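Local coordinates for protein amidohydrolase (PDB 4DZH) that probably deaminates 5'-methylthioadenosine and related adenosine compounds, as a zinc-binding member of the amidohydrolase superfamily with a TIM-barrel fold, at residues A[47-51]-A[52-56]; A[339-343]-A[344-348]; A[419-423]-A[424-428]. One frame throughout, in Å; residues are numbered along the deposited sequence.

Contact 1 (A[47-51]-A[52-56]); sequences AVLPT and ADARV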
# COMPACT_ATOMS: atom_id res chain seq x y z
N ALA A 47 1.08 0.23 -34.00
CA ALA A 47 1.82 1.48 -34.03
C ALA A 47 1.84 2.17 -32.67
O ALA A 47 0.85 2.10 -31.92
CB ALA A 47 1.21 2.44 -35.04
N VAL A 48 2.97 2.83 -32.37
CA VAL A 48 3.14 3.67 -31.17
C VAL A 48 3.88 4.94 -31.61
O VAL A 48 5.03 4.87 -32.06
CB VAL A 48 4.04 2.98 -30.10
CG1 VAL A 48 4.04 3.80 -28.81
CG2 VAL A 48 3.61 1.54 -29.84
N LEU A 49 3.25 6.10 -31.49
CA LEU A 49 3.80 7.27 -32.16
C LEU A 49 3.17 8.54 -31.61
O LEU A 49 2.15 8.47 -30.93
CB LEU A 49 3.55 7.13 -33.68
CG LEU A 49 2.15 7.35 -34.27
CD1 LEU A 49 2.28 7.41 -35.80
CD2 LEU A 49 1.15 6.29 -33.90
N PRO A 50 3.79 9.71 -31.89
CA PRO A 50 3.18 10.96 -31.41
C PRO A 50 1.73 11.09 -31.89
O PRO A 50 1.43 10.70 -33.03
CB PRO A 50 4.06 12.04 -32.06
CG PRO A 50 5.39 11.38 -32.19
CD PRO A 50 5.09 9.93 -32.54
N THR A 51 0.84 11.61 -31.05
CA THR A 51 -0.57 11.68 -31.39
C THR A 51 -0.87 12.52 -32.65
O THR A 51 -1.76 12.20 -33.44
CB THR A 51 -1.38 12.16 -30.18
OG1 THR A 51 -1.31 11.14 -29.17
CG2 THR A 51 -2.82 12.39 -30.55
N ALA A 52 -0.11 13.58 -32.85
CA ALA A 52 -0.26 14.38 -34.05
C ALA A 52 0.09 13.54 -35.27
O ALA A 52 -0.63 13.57 -36.27
CB ALA A 52 0.61 15.62 -33.98
N ASP A 53 1.19 12.78 -35.18
CA ASP A 53 1.61 11.88 -36.27
C ASP A 53 0.58 10.79 -36.51
O ASP A 53 0.38 10.33 -37.63
CB ASP A 53 2.96 11.22 -35.96
CG ASP A 53 4.14 12.19 -36.05
OD1 ASP A 53 3.92 13.41 -36.24
OD2 ASP A 53 5.30 11.73 -35.90
N ALA A 54 -0.07 10.34 -35.44
CA ALA A 54 -1.04 9.27 -35.55
C ALA A 54 -2.35 9.71 -36.19
O ALA A 54 -3.00 8.93 -36.89
CB ALA A 54 -1.33 8.67 -34.17
N ARG A 55 -2.76 10.95 -35.92
CA ARG A 55 -4.02 11.46 -36.46
C ARG A 55 -3.94 11.68 -37.97
O ARG A 55 -4.98 11.71 -38.64
CB ARG A 55 -4.44 12.76 -35.78
CG ARG A 55 -5.17 12.54 -34.43
CD ARG A 55 -5.13 13.77 -33.55
NE ARG A 55 -6.17 13.69 -32.53
CZ ARG A 55 -6.12 14.30 -31.35
NH1 ARG A 55 -5.06 15.02 -31.03
NH2 ARG A 55 -7.13 14.17 -30.48
N VAL A 56 -2.73 11.84 -38.50
CA VAL A 56 -2.59 12.05 -39.94
C VAL A 56 -2.54 10.69 -40.60
O VAL A 56 -3.05 10.51 -41.71
CB VAL A 56 -1.34 12.90 -40.34
CG1 VAL A 56 -1.41 14.30 -39.77
CG2 VAL A 56 -0.04 12.21 -39.97

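Contact 2 (A[339-343]-A[344-348]); sequences AVAND and ATALD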
# COMPACT_ATOMS: atom_id res chain seq x y z
N ALA A 339 15.32 -1.17 1.80
CA ALA A 339 15.61 -1.32 3.22
C ALA A 339 16.36 -2.63 3.43
O ALA A 339 17.36 -2.69 4.20
CB ALA A 339 14.34 -1.34 4.01
N VAL A 340 15.91 -3.68 2.74
CA VAL A 340 16.56 -4.99 2.82
C VAL A 340 18.00 -4.91 2.32
O VAL A 340 18.92 -5.49 2.94
CB VAL A 340 15.76 -6.07 2.06
CG1 VAL A 340 16.65 -7.37 1.80
CG2 VAL A 340 14.48 -6.38 2.85
N ALA A 341 18.21 -4.21 1.21
CA ALA A 341 19.54 -4.06 0.64
C ALA A 341 20.38 -2.95 1.28
O ALA A 341 21.57 -2.80 0.95
CB ALA A 341 19.45 -3.83 -0.87
N ASN A 342 19.78 -2.21 2.22
CA ASN A 342 20.42 -1.03 2.81
C ASN A 342 20.99 -0.13 1.72
O ASN A 342 22.18 0.24 1.73
CB ASN A 342 21.46 -1.41 3.87
CG ASN A 342 21.94 -0.20 4.64
OD1 ASN A 342 23.13 0.15 4.57
ND2 ASN A 342 21.02 0.45 5.37
N ASP A 343 20.14 0.22 0.77
CA ASP A 343 20.55 0.87 -0.46
C ASP A 343 19.34 1.54 -1.11
O ASP A 343 18.49 0.88 -1.72
CB ASP A 343 21.11 -0.17 -1.43
CG ASP A 343 21.62 0.45 -2.74
OD1 ASP A 343 21.30 1.62 -3.11
OD2 ASP A 343 22.36 -0.26 -3.43
N ALA A 344 19.29 2.87 -1.01
CA ALA A 344 18.14 3.61 -1.50
C ALA A 344 17.98 3.61 -3.01
O ALA A 344 16.93 4.08 -3.50
CB ALA A 344 18.20 5.05 -0.98
N THR A 345 18.96 3.10 -3.76
CA THR A 345 18.86 3.05 -5.22
C THR A 345 18.34 1.71 -5.74
O THR A 345 18.10 1.55 -6.94
CB THR A 345 20.22 3.32 -5.94
OG1 THR A 345 21.08 2.18 -5.81
CG2 THR A 345 20.87 4.62 -5.44
N ALA A 346 18.12 0.76 -4.83
CA ALA A 346 17.59 -0.56 -5.17
C ALA A 346 16.20 -0.46 -5.81
O ALA A 346 15.40 0.39 -5.37
CB ALA A 346 17.49 -1.41 -3.91
N LEU A 347 15.94 -1.30 -6.80
CA LEU A 347 14.62 -1.45 -7.41
C LEU A 347 13.96 -0.09 -7.63
O LEU A 347 12.92 0.24 -7.03
CB LEU A 347 13.74 -2.34 -6.53
CG LEU A 347 13.14 -3.53 -7.26
CD1 LEU A 347 14.25 -4.46 -7.73
CD2 LEU A 347 12.14 -4.30 -6.40
N ASP A 348 14.57 0.71 -8.50
CA ASP A 348 14.02 2.05 -8.76
C ASP A 348 12.67 1.95 -9.46
O ASP A 348 12.22 0.86 -9.83
CB ASP A 348 15.00 2.98 -9.50
CG ASP A 348 15.37 2.51 -10.92
OD1 ASP A 348 14.65 1.73 -11.55
OD2 ASP A 348 16.42 2.98 -11.41

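Contact 3 (A[419-423]-A[424-428]); sequences PKLVQ and RELID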
# COMPACT_ATOMS: atom_id res chain seq x y z
N PRO A 419 -12.18 -4.11 -24.90
CA PRO A 419 -12.42 -3.32 -23.68
C PRO A 419 -12.96 -4.17 -22.55
O PRO A 419 -13.96 -4.87 -22.75
CB PRO A 419 -13.52 -2.32 -24.09
CG PRO A 419 -13.57 -2.36 -25.58
CD PRO A 419 -13.04 -3.70 -26.04
N LYS A 420 -12.30 -4.11 -21.38
CA LYS A 420 -12.72 -4.87 -20.21
C LYS A 420 -13.23 -3.95 -19.14
O LYS A 420 -14.10 -4.34 -18.35
CB LYS A 420 -11.53 -5.61 -19.60
CG LYS A 420 -10.70 -6.36 -20.65
CD LYS A 420 -11.57 -7.23 -21.45
CE LYS A 420 -12.39 -8.18 -20.62
NZ LYS A 420 -13.21 -9.05 -21.52
N LEU A 421 -12.63 -2.77 -19.07
CA LEU A 421 -13.00 -1.75 -18.07
C LEU A 421 -13.07 -0.50 -18.89
O LEU A 421 -12.10 -0.14 -19.58
CB LEU A 421 -11.94 -1.62 -16.94
CG LEU A 421 -12.37 -0.68 -15.78
CD1 LEU A 421 -13.31 -1.45 -14.86
CD2 LEU A 421 -11.16 -0.12 -15.08
N VAL A 422 -14.22 0.19 -18.82
CA VAL A 422 -14.44 1.41 -19.58
C VAL A 422 -14.95 2.48 -18.62
O VAL A 422 -16.07 2.34 -18.12
CB VAL A 422 -15.49 1.17 -20.66
CG1 VAL A 422 -15.96 2.50 -21.29
CG2 VAL A 422 -14.96 0.16 -21.74
N GLN A 423 -14.15 3.52 -18.39
CA GLN A 423 -14.43 4.56 -17.40
C GLN A 423 -14.86 3.95 -16.08
O GLN A 423 -15.95 4.27 -15.54
CB GLN A 423 -15.49 5.57 -17.94
CG GLN A 423 -14.98 6.42 -19.13
CD GLN A 423 -16.11 7.03 -20.00
OE1 GLN A 423 -17.26 6.54 -19.99
NE2 GLN A 423 -15.78 8.08 -20.77
N ARG A 424 -14.01 3.06 -15.56
CA ARG A 424 -14.21 2.33 -14.30
C ARG A 424 -15.36 1.35 -14.31
O ARG A 424 -15.64 0.73 -13.27
CB ARG A 424 -14.40 3.31 -13.13
CG ARG A 424 -13.25 4.27 -12.92
CD ARG A 424 -12.07 3.63 -12.16
NE ARG A 424 -12.40 3.00 -10.88
CZ ARG A 424 -11.73 1.95 -10.41
NH1 ARG A 424 -10.71 1.46 -11.13
NH2 ARG A 424 -12.05 1.39 -9.25
N GLU A 425 -16.06 1.23 -15.44
CA GLU A 425 -17.17 0.28 -15.52
C GLU A 425 -16.70 -1.07 -16.08
O GLU A 425 -16.10 -1.10 -17.16
CB GLU A 425 -18.36 0.84 -16.34
CG GLU A 425 -19.62 -0.08 -16.27
CD GLU A 425 -20.85 0.47 -17.01
OE1 GLU A 425 -20.77 1.60 -17.55
OE2 GLU A 425 -21.89 -0.24 -17.05
N LEU A 426 -17.02 -2.17 -15.41
CA LEU A 426 -16.69 -3.50 -15.91
C LEU A 426 -17.69 -3.95 -16.98
O LEU A 426 -18.89 -3.91 -16.76
CB LEU A 426 -16.70 -4.52 -14.77
CG LEU A 426 -15.47 -4.55 -13.86
CD1 LEU A 426 -15.82 -5.47 -12.73
CD2 LEU A 426 -14.27 -5.07 -14.68
N ILE A 427 -17.17 -4.42 -18.10
CA ILE A 427 -17.98 -4.92 -19.22
C ILE A 427 -18.34 -6.37 -19.04
O ILE A 427 -17.50 -7.23 -18.72
CB ILE A 427 -17.19 -4.76 -20.53
CG1 ILE A 427 -16.80 -3.29 -20.74
CG2 ILE A 427 -18.02 -5.24 -21.72
CD1 ILE A 427 -17.97 -2.29 -20.55
N ASP A 428 -19.61 -6.66 -19.22
CA ASP A 428 -20.12 -8.01 -19.06
C ASP A 428 -19.86 -8.58 -17.67
O ASP A 428 -19.79 -9.82 -17.52
CB ASP A 428 -19.55 -8.97 -20.12
CG ASP A 428 -19.97 -8.60 -21.55
OD1 ASP A 428 -21.09 -8.02 -21.75
OD2 ASP A 428 -19.20 -8.91 -22.48
O HOH W 1 -14.98 -7.29 -18.22
O HOH W 2 -18.57 2.86 -18.87

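Contact 1 (A[47-51]-A[52-56])
L49 and P50 end strand 44-50 and the chain swings straight into helix 51-57, so that the axes of 47-50 and 52-56 pass 6.2 Å apart at an angle of 119°. P50 sits at the N-cap position, and its O takes the N-H of A54 at 2.9 Å. The next helical bond runs from R55 N to T51 O.

Inside this corner, the L49 side chain folds over the first turn. With chi1 at 75°, CG lies between the backbone N and the carbonyl carbon, which brings both methyls back onto the helix: CD2 presses on A54 CB at 3.4 Å, tighter than a usual van der Waals contact, while CD1 reaches D53 CB at 3.9 Å. The proline ring takes another side of the turn, where D53 lies obliquely against it with OD2 3.7 Å from P50 CG. A third pair forms along the helix. T51 CG2 stands over one face of the R55 guanidinium, 3.5 Å from NH1, the arginine chain being extended from CG to NE and passing obliquely by the threonine; the strong polar partner of that group is E19, which forms a salt bridge with NH2.

This is a strand-to-helix corner in the small mixed sheet, in which 44-50 is an outermost strand. Through their backbones L49 pairs with A37 of strand 36-41 and T51, the first helical residue, with D35 just before that strand. T51 and A54 pack on A37, P50 rests on H36, and L49 meets F58 of strand 58-60.

Contact 2 (A[339-343]-A[344-348])
D343 holds together the bend that follows helix 326-341 by accepting three hydrogen bonds, two from T345 and one from A346. The first two converge on D343 OD1. T345 N gives its hydrogen to OD1 at 2.8 Å, closing an Asx turn, and T345 OG1 donates to the same oxygen, also at 2.8 Å. The hydroxyl arrives on the syn side and the N-H on the anti side, yet both come from the same face of the carboxylate plane. The first torsion of D343 (chi1 -178°) sets CG beside its carbonyl carbon, which carries the carboxylate forward over the bend.

The third bond is between backbones: A346 N reaches D343 O at 3.1 Å and closes a type I beta turn. Just before it, N342 ends the helix in a Schellman motif with positive phi. Apolar contact is slight, A341 CB facing A346 CB at 4.4 Å, and both methyls lean on C302 of helix 301-306.

R306 adds charge to the network, through a salt bridge to D343 OD2 and a hydrogen bond to T345 OG1. With OD1 gripped twice and an arginine on OD2, the carboxylate is probably kept ionised and its rotation fixed.

Contact 3 (A[419-423]-A[424-428])
V422 and E425 close a tight beta hairpin, strands 418-422 and 425-426 joined by a type I' turn. They form its hydrogen-bonded pair, V422 N to E425 O at 2.8 Å and E425 N to V422 O at 2.9 Å. One step back, L421 and L426 make the non-hydrogen-bonded pair, and beyond them I427 N meets K420 O at 3.1 Å. Q423 and R424 fill the turn, both with the positive phi that a type I' turn requires.

The side chains of L421 and L426 share one face of the ribbon. L421 has CG anti to its backbone N (chi1 -173°), and from there CD1 reaches L426 CD2 at 3.7 Å and R424 C at 3.5 Å, so that the leucine packs against the backbone of R424. V422, whose side chain shares a face with E425, lays CG2 obliquely against I427 CG1 at 4.0 Å.

Farther out, strand 410-415 pairs with the first strand of the hairpin. K420 and L421 both face V413, a classic beta bulge, and D412 OD1 accepts from Q423 N. Helix 114-130 lies against L426 through A126 and L129. The long basic chains end on backbone oxygens: K420 NZ on that of H153, and R424 NH1, in one of its two conformers, on those of R130 and V410.

Two waters stitch the ribbon. One donates to both K420 O and I427 O, bridging the two segments beside the I427 N to K420 O bond; the other donates to V422 O and to E425 OE1, with the water oxygen 2.9 Å from OE1.

In the fold
The three contacts follow one another along the chain without touching, and all lie away from the zinc and magnesium sites. Contacts 1 and 3 are the nearer pair, with centres 25 Å apart and nearest atoms about 14 Å; contact 2 is 38 Å from contact 1 and 37 Å from contact 3, between centres. Contact 1 is also the most peripheral, its centre 31 Å from that of the chain, in the small separate sheet. Contact 3 extends the curled sheet that runs through 410-415 and 381-385 to strand 69-80, which carries the zinc ligand H79. Contact 2 joins two helices, 326-341 and 349-363, where the second subunit packs, with its L94 on A344.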